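6-O-methylguanine DNA methyltransferase (Enterococcus faecalis, PDB 2B6C) is a predicted DNA alkylation repair enzyme of the all-helical AlkD-like family, probably acting on alkylated bases in DNA. Local coordinates at residues Y166-E171 and L201-L206; W181-Y186 and E195-E200. All coordinates share one frame; numbering follows the deposited sequence.

Contact 1: residues Y166-E171 and L201-L206; sequences YDRTTE and LVLSPL
Arg168 reaches across to the backbone of Val202, where its NH1 donates a hydrogen bond to the carbonyl oxygen, 2.8 Å from NH1 to Val202 O. The oxygen lies at the guanidinium edge, only 4° out of plane, and the donor arrives in the carbonyl plane on a lone pair. Arg168 runs extended through CG and CD before a bend at chi3 (69°) swings the guanidinium back round this oxygen, which also sits 3.4 Å from Arg168 CD. The aliphatic stem is itself flanked by leucines: Arg168 CD meets Leu201 CB at 4.1 Å, and Arg168 CG meets Leu203 CD2 at 4.2 Å. From within the same turn, Thr169 CG2 lies over one guanidinium face near its rim.

A second link is made by water, which donates to Arg168 O and accepts from Ser204 N, 2.9 Å from the water oxygen to that nitrogen. Behind Arg168 stands a type I beta turn, Asp167 to Thr170, closed by the Thr170 N to Asp167 O bond and by Thr170 OG1 donating to the anti lone pair of Asp167 OD2 at 2.6 Å. Asp167 OD1 forms a salt bridge with Arg141. Gln176 joins both sides, bonding Thr170 O and Ser204 OG, the latter also capping helix 205-211 through Ala207 N.

Two inter-helix loops are thus joined by one side-chain-to-backbone bond, in which the arginine meets the Val202 carbonyl, and by one water bridge between backbone atoms, Arg168 O and Ser204 N, while the leucines add apolar cover.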
loop_
_atom_site.group_PDB
_atom_site.type_symbol
_atom_site.label_atom_id
_atom_site.label_comp_id
_atom_site.label_asym_id
_atom_site.label_seq_id
_atom_site.Cartn_x
_atom_site.Cartn_y
_atom_site.Cartn_z
ATOM N N TYR B 166 29.442 -0.840 -18.970
ATOM C CA TYR B 166 29.747 0.580 -18.995
ATOM C C TYR B 166 30.738 1.010 -17.912
ATOM O O TYR B 166 31.618 1.824 -18.174
ATOM C CB TYR B 166 28.460 1.389 -18.861
ATOM C CG TYR B 166 28.652 2.877 -19.078
ATOM C CD1 TYR B 166 28.535 3.446 -20.364
ATOM C CD2 TYR B 166 28.967 3.717 -18.008
ATOM C CE1 TYR B 166 28.732 4.818 -20.561
ATOM C CE2 TYR B 166 29.154 5.073 -18.192
ATOM C CZ TYR B 166 29.044 5.623 -19.459
ATOM O OH TYR B 166 29.219 6.985 -19.605
ATOM N N ASP B 167 30.566 0.495 -16.696
ATOM C CA ASP B 167 31.386 0.915 -15.574
ATOM C C ASP B 167 32.393 -0.141 -15.192
ATOM O O ASP B 167 32.949 -0.082 -14.103
ATOM C CB ASP B 167 30.498 1.209 -14.346
ATOM C CG ASP B 167 30.077 2.654 -14.275
ATOM O OD1 ASP B 167 28.865 2.925 -14.242
ATOM O OD2 ASP B 167 30.973 3.519 -14.332
ATOM N N ARG B 168 32.580 -1.144 -16.037
ATOM C CA ARG B 168 33.480 -2.261 -15.701
ATOM C C ARG B 168 34.857 -1.823 -15.109
ATOM O O ARG B 168 35.306 -2.382 -14.094
ATOM C CB ARG B 168 33.661 -3.212 -16.901
ATOM C CG ARG B 168 34.560 -4.438 -16.608
ATOM C CD ARG B 168 34.782 -5.300 -17.862
ATOM N NE ARG B 168 35.624 -4.627 -18.867
ATOM C CZ ARG B 168 36.959 -4.576 -18.827
ATOM N NH1 ARG B 168 37.638 -5.135 -17.819
ATOM N NH2 ARG B 168 37.620 -3.937 -19.788
ATOM N N THR B 169 35.482 -0.820 -15.736
ATOM C CA THR B 169 36.833 -0.361 -15.392
ATOM C C THR B 169 36.839 0.942 -14.591
ATOM O O THR B 169 37.908 1.526 -14.353
ATOM C CB THR B 169 37.677 -0.115 -16.678
ATOM O OG1 THR B 169 37.122 0.993 -17.402
ATOM C CG2 THR B 169 37.667 -1.344 -17.559
ATOM N N THR B 170 35.656 1.419 -14.212
ATOM C CA THR B 170 35.546 2.612 -13.373
ATOM C C THR B 170 36.211 2.371 -12.011
ATOM O O THR B 170 35.914 1.406 -11.329
ATOM C CB THR B 170 34.082 3.027 -13.214
ATOM O OG1 THR B 170 33.535 3.268 -14.520
ATOM C CG2 THR B 170 33.951 4.298 -12.360
ATOM N N GLU B 171 37.113 3.269 -11.637
ATOM C CA GLU B 171 37.929 3.194 -10.432
ATOM C C GLU B 171 37.109 3.362 -9.146
ATOM O O GLU B 171 37.429 2.795 -8.080
ATOM C CB GLU B 171 38.978 4.312 -10.497
ATOM C CG GLU B 171 39.445 4.696 -11.920
ATOM C CD GLU B 171 38.461 5.604 -12.706
ATOM O OE1 GLU B 171 37.822 6.501 -12.103
ATOM O OE2 GLU B 171 38.344 5.420 -13.938
ATOM N N LEU B 201 33.397 -11.223 -18.548
ATOM C CA LEU B 201 33.973 -9.922 -18.269
ATOM C C LEU B 201 35.106 -10.046 -17.265
ATOM O O LEU B 201 35.063 -10.909 -16.363
ATOM C CB LEU B 201 32.896 -8.970 -17.711
ATOM C CG LEU B 201 31.608 -8.762 -18.539
ATOM C CD1 LEU B 201 30.688 -7.674 -17.894
ATOM C CD2 LEU B 201 31.936 -8.425 -20.012
ATOM N N VAL B 202 36.113 -9.192 -17.403
ATOM C CA VAL B 202 37.134 -9.069 -16.353
ATOM C C VAL B 202 36.745 -7.951 -15.378
ATOM O O VAL B 202 36.938 -6.763 -15.643
ATOM C CB VAL B 202 38.560 -8.896 -16.929
ATOM C CG1 VAL B 202 39.597 -8.650 -15.810
ATOM C CG2 VAL B 202 38.944 -10.150 -17.742
ATOM N N LEU B 203 36.167 -8.363 -14.254
ATOM C CA LEU B 203 35.644 -7.453 -13.248
ATOM C C LEU B 203 36.720 -7.094 -12.237
ATOM O O LEU B 203 37.676 -7.824 -12.091
ATOM C CB LEU B 203 34.441 -8.080 -12.535
ATOM C CG LEU B 203 33.213 -8.375 -13.382
ATOM C CD1 LEU B 203 32.160 -9.114 -12.521
ATOM C CD2 LEU B 203 32.639 -7.098 -14.065
ATOM N N SER B 204 36.558 -5.977 -11.538
ATOM C CA SER B 204 37.505 -5.568 -10.505
ATOM C C SER B 204 37.564 -6.642 -9.410
ATOM O O SER B 204 36.572 -7.373 -9.226
ATOM C CB SER B 204 37.040 -4.232 -9.896
ATOM O OG SER B 204 35.885 -4.420 -9.094
ATOM N N PRO B 205 38.721 -6.788 -8.707
ATOM C CA PRO B 205 38.756 -7.716 -7.561
ATOM C C PRO B 205 37.580 -7.494 -6.571
ATOM O O PRO B 205 36.990 -8.478 -6.100
ATOM C CB PRO B 205 40.103 -7.391 -6.880
ATOM C CG PRO B 205 40.964 -6.940 -7.989
ATOM C CD PRO B 205 40.042 -6.159 -8.935
ATOM N N LEU B 206 37.240 -6.235 -6.265
ATOM C CA LEU B 206 36.147 -5.991 -5.322
ATOM C C LEU B 206 34.793 -6.468 -5.874
ATOM O O LEU B 206 34.041 -7.116 -5.148
ATOM C CB LEU B 206 36.077 -4.522 -4.872
ATOM C CG LEU B 206 34.985 -4.280 -3.825
ATOM C CD1 LEU B 206 35.434 -3.364 -2.673
ATOM C CD2 LEU B 206 33.723 -3.767 -4.515
HETATM O O HOH W 1 34.366 -4.489 -12.638
#

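Contact 2: residues W181-Y186 and E195-E200; sequences WSLRQY and EELMKE. With SO4 (sulfate ion), chain J.
Leu183 and Met198, a selenomethionine, point at each other from two helices with near-identical first torsions, chi1 -67° and -63°, each setting CG beside its own backbone N and anti to the carbonyl carbon. The side chains then slide past one another in opposite directions, and Leu183 CD1 lies against Met198 CG at 4.1 Å. The other branch of the same leucine meets a different neighbour, Leu183 CD2 to Leu197 CD1 at 4.3 Å; this holds for one of two deposited Leu197 conformers and is the less certain of the two contacts. Leu183 thus divides its two methyls between consecutive residues of helix 191-200. All three side chains are buried, no hydrogen bond crosses, and the nearest CA atoms, those of Leu183 and Met198, stand 8.7 Å apart; dispersion and exclusion of water hold the pair.

Arg184 leaves the helix on the far side and binds a sulfate, probably from the crystallisation liquor. Its chain is extended from CG to NE. Arg184 NE donates weakly to sulfate O2 at 2.8 Å, and to O4 through a nearly straight (173°) but long and weak bond, 3.4 Å from NE to O4, with O4 in the guanidinium plane. Tyr214 OH also bonds the anion, and Arg184 NH1 forms a salt bridge with Glu210.

Among the surrounding helices, 157-166 borders the contact through Ile164 on Leu183 and Lys161 on Leu197. Helix 205-211 touches Met198 through Gln208 and Trp181 through Glu210, while Trp181 and Ser182 also turn to helix 138-146. Helix 173-186 therefore meets helices 138-146, 157-166, 191-200 and 205-211, consistent with the helical-repeat fold of AlkD-like proteins.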
loop_
_atom_site.group_PDB
_atom_site.type_symbol
_atom_site.label_atom_id
_atom_site.label_comp_id
_atom_site.label_asym_id
_atom_site.label_seq_id
_atom_site.Cartn_x
_atom_site.Cartn_y
_atom_site.Cartn_z
ATOM N N TRP B 181 27.303 -5.812 -5.731
ATOM C CA TRP B 181 25.947 -5.970 -5.201
ATOM C C TRP B 181 24.923 -6.408 -6.259
ATOM O O TRP B 181 24.033 -7.212 -5.970
ATOM C CB TRP B 181 25.459 -4.642 -4.643
ATOM C CG TRP B 181 25.754 -4.375 -3.160
ATOM C CD1 TRP B 181 26.541 -5.123 -2.287
ATOM C CD2 TRP B 181 25.272 -3.248 -2.402
ATOM N NE1 TRP B 181 26.536 -4.534 -1.018
ATOM C CE2 TRP B 181 25.787 -3.379 -1.068
ATOM C CE3 TRP B 181 24.456 -2.133 -2.725
ATOM C CZ2 TRP B 181 25.500 -2.427 -0.044
ATOM C CZ3 TRP B 181 24.183 -1.181 -1.718
ATOM C CH2 TRP B 181 24.699 -1.345 -0.387
ATOM N N SER B 182 25.010 -5.845 -7.461
ATOM C CA SER B 182 24.015 -6.166 -8.496
ATOM C C SER B 182 24.171 -7.643 -8.891
ATOM O O SER B 182 23.176 -8.322 -9.144
ATOM C CB SER B 182 24.116 -5.243 -9.706
ATOM O OG SER B 182 25.164 -5.670 -10.560
ATOM N N LEU B 183 25.414 -8.136 -8.863
ATOM C CA LEU B 183 25.707 -9.533 -9.207
ATOM C C LEU B 183 25.359 -10.478 -8.071
ATOM O O LEU B 183 24.712 -11.504 -8.299
ATOM C CB LEU B 183 27.153 -9.700 -9.675
ATOM C CG LEU B 183 27.408 -9.001 -11.012
ATOM C CD1 LEU B 183 28.904 -8.867 -11.271
ATOM C CD2 LEU B 183 26.656 -9.659 -12.180
ATOM N N ARG B 184 25.748 -10.097 -6.854
ATOM C CA ARG B 184 25.369 -10.806 -5.640
ATOM C C ARG B 184 23.860 -11.050 -5.530
ATOM O O ARG B 184 23.438 -12.193 -5.347
ATOM C CB ARG B 184 25.875 -10.052 -4.413
ATOM C CG ARG B 184 25.690 -10.725 -3.086
ATOM C CD ARG B 184 26.218 -9.748 -2.100
ATOM N NE ARG B 184 26.407 -10.268 -0.767
ATOM C CZ ARG B 184 27.580 -10.426 -0.154
ATOM N NH1 ARG B 184 28.735 -10.196 -0.768
ATOM N NH2 ARG B 184 27.590 -10.870 1.085
ATOM N N GLN B 185 23.063 -9.992 -5.666
ATOM C CA GLN B 185 21.597 -10.103 -5.576
ATOM C C GLN B 185 21.005 -10.946 -6.686
ATOM O O GLN B 185 20.136 -11.817 -6.437
ATOM C CB GLN B 185 20.942 -8.710 -5.634
ATOM C CG GLN B 185 20.993 -7.931 -4.312
ATOM C CD GLN B 185 20.321 -8.702 -3.182
ATOM O OE1 GLN B 185 20.984 -9.144 -2.252
ATOM N NE2 GLN B 185 18.991 -8.841 -3.257
ATOM N N TYR B 186 21.423 -10.661 -7.920
ATOM C CA TYR B 186 20.882 -11.409 -9.039
ATOM C C TYR B 186 21.273 -12.902 -9.012
ATOM O O TYR B 186 20.476 -13.759 -9.443
ATOM C CB TYR B 186 21.184 -10.740 -10.379
ATOM C CG TYR B 186 20.400 -11.350 -11.508
ATOM C CD1 TYR B 186 19.011 -11.574 -11.375
ATOM C CD2 TYR B 186 21.031 -11.709 -12.711
ATOM C CE1 TYR B 186 18.275 -12.154 -12.401
ATOM C CE2 TYR B 186 20.291 -12.300 -13.761
ATOM C CZ TYR B 186 18.917 -12.509 -13.592
ATOM O OH TYR B 186 18.191 -13.081 -14.605
ATOM N N GLU B 195 27.348 -16.408 -13.184
ATOM C CA GLU B 195 28.574 -17.181 -13.474
ATOM C C GLU B 195 29.136 -16.851 -14.865
ATOM O O GLU B 195 30.312 -16.565 -15.032
ATOM C CB GLU B 195 28.275 -18.693 -13.431
ATOM C CG GLU B 195 28.034 -19.352 -12.052
ATOM C CD GLU B 195 29.152 -20.299 -11.656
ATOM O OE1 GLU B 195 29.001 -21.073 -10.684
ATOM O OE2 GLU B 195 30.202 -20.268 -12.325
ATOM N N GLU B 196 28.263 -16.963 -15.875
ATOM C CA GLU B 196 28.635 -16.690 -17.276
ATOM C C GLU B 196 29.166 -15.278 -17.462
ATOM O O GLU B 196 30.273 -15.111 -17.977
ATOM C CB GLU B 196 27.486 -16.974 -18.228
ATOM C CG GLU B 196 27.181 -18.426 -18.327
ATOM C CD GLU B 196 25.943 -18.727 -19.141
ATOM O OE1 GLU B 196 24.980 -17.925 -19.175
ATOM O OE2 GLU B 196 25.940 -19.797 -19.750
ATOM N N LEU B 197 28.412 -14.275 -16.995
ATOM C CA LEU B 197 28.840 -12.895 -17.087
ATOM C C LEU B 197 30.223 -12.674 -16.458
ATOM O O LEU B 197 31.097 -12.065 -17.067
ATOM C CB LEU B 197 27.790 -11.984 -16.448
ATOM C CG LEU B 197 27.891 -10.479 -16.692
ATOM C CD1 LEU B 197 28.939 -9.852 -15.770
ATOM C CD2 LEU B 197 28.152 -10.172 -18.159
HETATM N N MSE B 198 30.417 -13.193 -15.249
HETATM C CA MSE B 198 31.672 -12.987 -14.501
HETATM C C MSE B 198 32.882 -13.674 -15.113
HETATM O O MSE B 198 34.018 -13.308 -14.807
HETATM C CB MSE B 198 31.506 -13.389 -13.042
HETATM C CG MSE B 198 30.463 -12.515 -12.331
HETATM SE SE MSE B 198 30.364 -12.894 -10.410
HETATM C CE MSE B 198 31.915 -11.895 -9.844
ATOM N N LYS B 199 32.630 -14.651 -15.982
ATOM C CA LYS B 199 33.685 -15.329 -16.699
ATOM C C LYS B 199 33.910 -14.665 -18.057
ATOM O O LYS B 199 35.008 -14.733 -18.588
ATOM C CB LYS B 199 33.401 -16.825 -16.838
ATOM C CG LYS B 199 33.228 -17.555 -15.508
ATOM C CD LYS B 199 34.406 -18.445 -15.162
ATOM C CE LYS B 199 35.286 -17.886 -14.069
ATOM N NZ LYS B 199 34.658 -17.932 -12.699
ATOM N N GLU B 200 32.883 -13.982 -18.569
ATOM C CA GLU B 200 32.949 -13.226 -19.821
ATOM C C GLU B 200 33.711 -11.919 -19.629
ATOM O O GLU B 200 34.553 -11.548 -20.453
ATOM C CB GLU B 200 31.542 -12.891 -20.327
ATOM C CG GLU B 200 31.489 -12.324 -21.732
ATOM C CD GLU B 200 30.069 -12.069 -22.210
ATOM O OE1 GLU B 200 29.137 -12.769 -21.724
ATOM O OE2 GLU B 200 29.874 -11.161 -23.068
HETATM S S SO4 J . 23.635 -10.239 1.693
HETATM O O1 SO4 J . 23.493 -10.694 3.065
HETATM O O2 SO4 J . 24.914 -9.549 1.540
HETATM O O3 SO4 J . 22.555 -9.295 1.423
HETATM O O4 SO4 J . 23.592 -11.359 0.757
#

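How the contacts relate
Helix 157-166 ends at the turn of 166-171, the first segment of contact 1, and helix 173-186 follows, carrying 181-186 of contact 2. A short connection leads into helix 191-200, whose residues 195-200 pack back on 181-186, so contact 2 closes the short connection between two successive helices. The chain then passes directly into 201-206, and contact 1 closes the larger loop, with contact 2 nested inside it. The two centres are 12 Å apart, yet they touch: Leu203 CD1 lies 3.5 Å from Leu183 CD1. Together they tie the loop after helix 157-166, helices 173-186 and 191-200, and the start of helix 205-211.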